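Local coordinates for protein collectin placenta 1 (Mus musculus, PDB 2OX9) that binds sugars in a calcium-dependent manner, recognising the leukocyte surface glycan Lewis(x) through its C-type lectin carbohydrate-recognition domain, at residues L31-K36 with F126-E131. Numbering follows the deposited sequence.
Sequences LFCEDK and FICEKE. With CA (calcium ion), chain L.
The long-range disulfide of the C-type lectin fold, Cys-33 to Cys-128, ties helix 26-35 to strand 125-131, with SG bonded to SG at 2.0 Å and a C-S-S-C torsion of -86°, close to the relaxed value. On both cysteines SG stands beside the backbone N and anti to the carbonyl carbon, which brings the two sulfurs together between helix and strand. Next to them, Phe-126 turns the CE1-CZ edge of its ring to one face of Phe-32 in an offset edge-to-face pair, planes at 65°, with CE1 3.3 Å from Phe-32 CD2. Cys-128 SG meets the Phe-32 ring at its edge, 4.1 Å from CD2. Over the opposite face of Phe-32 lies Lys-36 NZ, 3.4 Å above the ring centre; it also donates a hydrogen bond to Phe-32 O. Lys-36 NZ forms a 2.7 Å salt bridge with Asp-35 OD1. Extended Lys-130 sends NZ to Lys-36 O in a weak 3.3 Å hydrogen bond. Glu-129 points away from the helix and binds calcium through OE1 and OE2, together with Phe-42 O, Asn-44 OD1, Glu-48 OE1 and two waters. Cross-link and metal ligand are thus adjacent residues on opposite sides of one strand, and the covalent tie probably helps fix the carboxylate's position.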
loop_
_atom_site.group_PDB
_atom_site.type_symbol
_atom_site.label_atom_id
_atom_site.label_comp_id
_atom_site.label_asym_id
_atom_site.label_seq_id
_atom_site.Cartn_x
_atom_site.Cartn_y
_atom_site.Cartn_z
ATOM N N LEU A 31 2.375 3.863 -10.906
ATOM C CA LEU A 31 2.083 4.504 -12.182
ATOM C C LEU A 31 0.603 4.413 -12.541
ATOM O O LEU A 31 0.032 5.357 -13.080
ATOM C CB LEU A 31 2.892 3.843 -13.289
ATOM C CG LEU A 31 2.827 4.560 -14.631
ATOM C CD1 LEU A 31 3.869 5.662 -14.620
ATOM C CD2 LEU A 31 3.089 3.574 -15.776
ATOM N N PHE A 32 0.001 3.264 -12.249
ATOM C CA PHE A 32 -1.405 3.022 -12.550
ATOM C C PHE A 32 -2.303 4.014 -11.816
ATOM O O PHE A 32 -3.198 4.612 -12.410
ATOM C CB PHE A 32 -1.768 1.593 -12.145
ATOM C CG PHE A 32 -3.185 1.215 -12.439
ATOM C CD1 PHE A 32 -3.498 0.488 -13.582
ATOM C CD2 PHE A 32 -4.205 1.546 -11.552
ATOM C CE1 PHE A 32 -4.815 0.087 -13.836
ATOM C CE2 PHE A 32 -5.521 1.151 -11.797
ATOM C CZ PHE A 32 -5.823 0.419 -12.942
ATOM N N CYS A 33 -2.071 4.178 -10.517
ATOM C CA CYS A 33 -2.865 5.106 -9.724
ATOM C C CYS A 33 -2.675 6.551 -10.190
ATOM O O CYS A 33 -3.612 7.352 -10.145
ATOM C CB CYS A 33 -2.500 5.009 -8.234
ATOM S SG CYS A 33 -2.877 3.420 -7.425
ATOM N N GLU A 34 -1.465 6.889 -10.623
ATOM C CA GLU A 34 -1.196 8.249 -11.091
ATOM C C GLU A 34 -2.010 8.543 -12.350
ATOM O O GLU A 34 -2.479 9.666 -12.553
ATOM C CB GLU A 34 0.298 8.432 -11.370
ATOM C CG GLU A 34 1.169 8.276 -10.132
ATOM C CD GLU A 34 2.649 8.374 -10.441
ATOM O OE1 GLU A 34 3.021 8.122 -11.607
ATOM O OE2 GLU A 34 3.438 8.685 -9.517
ATOM N N ASP A 35 -2.188 7.527 -13.188
ATOM C CA ASP A 35 -2.960 7.673 -14.417
ATOM C C ASP A 35 -4.430 7.929 -14.105
ATOM O O ASP A 35 -5.172 8.432 -14.955
ATOM C CB ASP A 35 -2.825 6.412 -15.280
ATOM C CG ASP A 35 -3.945 6.273 -16.311
ATOM O OD1 ASP A 35 -5.093 5.939 -15.930
ATOM O OD2 ASP A 35 -3.680 6.497 -17.510
ATOM N N LYS A 36 -4.845 7.582 -12.888
ATOM C CA LYS A 36 -6.230 7.769 -12.453
ATOM C C LYS A 36 -6.366 9.018 -11.575
ATOM O O LYS A 36 -7.412 9.249 -10.973
ATOM C CB LYS A 36 -6.697 6.558 -11.636
ATOM C CG LYS A 36 -6.402 5.207 -12.249
ATOM C CD LYS A 36 -7.102 5.014 -13.576
ATOM C CE LYS A 36 -6.704 3.675 -14.208
ATOM N NZ LYS A 36 -5.236 3.608 -14.522
ATOM N N PHE A 126 -3.160 -3.978 -5.650
ATOM C CA PHE A 126 -2.865 -2.708 -5.017
ATOM C C PHE A 126 -4.115 -1.897 -4.710
ATOM O O PHE A 126 -5.230 -2.285 -5.069
ATOM C CB PHE A 126 -1.906 -1.895 -5.909
ATOM C CG PHE A 126 -2.413 -1.669 -7.306
ATOM C CD1 PHE A 126 -3.208 -0.568 -7.609
ATOM C CD2 PHE A 126 -2.079 -2.554 -8.333
ATOM C CE1 PHE A 126 -3.660 -0.350 -8.918
ATOM C CE2 PHE A 126 -2.523 -2.346 -9.635
ATOM C CZ PHE A 126 -3.315 -1.238 -9.929
ATOM N N ILE A 127 -3.923 -0.769 -4.039
ATOM C CA ILE A 127 -5.051 0.082 -3.679
ATOM C C ILE A 127 -4.745 1.540 -3.996
ATOM O O ILE A 127 -3.730 2.066 -3.552
ATOM C CB ILE A 127 -5.353 -0.001 -2.163
ATOM C CG1 ILE A 127 -5.538 -1.460 -1.735
ATOM C CG2 ILE A 127 -6.613 0.811 -1.846
ATOM C CD1 ILE A 127 -5.595 -1.630 -0.241
ATOM N N CYS A 128 -5.624 2.185 -4.758
ATOM C CA CYS A 128 -5.460 3.595 -5.088
ATOM C C CYS A 128 -6.399 4.415 -4.221
ATOM O O CYS A 128 -7.472 3.947 -3.825
ATOM C CB CYS A 128 -5.802 3.892 -6.547
ATOM S SG CYS A 128 -4.844 3.045 -7.838
ATOM N N GLU A 129 -6.000 5.652 -3.942
ATOM C CA GLU A 129 -6.808 6.533 -3.125
ATOM C C GLU A 129 -6.849 7.941 -3.721
ATOM O O GLU A 129 -5.855 8.442 -4.252
ATOM C CB GLU A 129 -6.248 6.589 -1.698
ATOM C CG GLU A 129 -6.915 7.633 -0.818
ATOM C CD GLU A 129 -6.350 7.692 0.596
ATOM O OE1 GLU A 129 -5.195 7.265 0.825
ATOM O OE2 GLU A 129 -7.063 8.185 1.483
ATOM N N LYS A 130 -8.009 8.573 -3.639
ATOM C CA LYS A 130 -8.145 9.933 -4.140
ATOM C C LYS A 130 -9.353 10.622 -3.534
ATOM O O LYS A 130 -10.154 10.002 -2.846
ATOM C CB LYS A 130 -8.236 9.955 -5.669
ATOM C CG LYS A 130 -9.512 9.381 -6.279
ATOM C CD LYS A 130 -9.443 9.537 -7.797
ATOM C CE LYS A 130 -10.704 9.062 -8.501
ATOM N NZ LYS A 130 -10.607 9.259 -9.986
ATOM N N GLU A 131 -9.473 11.915 -3.805
ATOM C CA GLU A 131 -10.562 12.714 -3.275
ATOM C C GLU A 131 -11.840 12.572 -4.078
ATOM O O GLU A 131 -11.813 12.486 -5.296
ATOM C CB GLU A 131 -10.144 14.185 -3.240
ATOM C CG GLU A 131 -8.997 14.455 -2.293
ATOM C CD GLU A 131 -8.552 15.896 -2.320
ATOM O OE1 GLU A 131 -9.422 16.787 -2.216
ATOM O OE2 GLU A 131 -7.333 16.134 -2.437
HETATM CA CA CA L . -5.609 7.875 3.455
HETATM O O HOH W 1 -6.970 9.496 4.183
HETATM O O HOH W 2 -4.285 9.711 2.743
#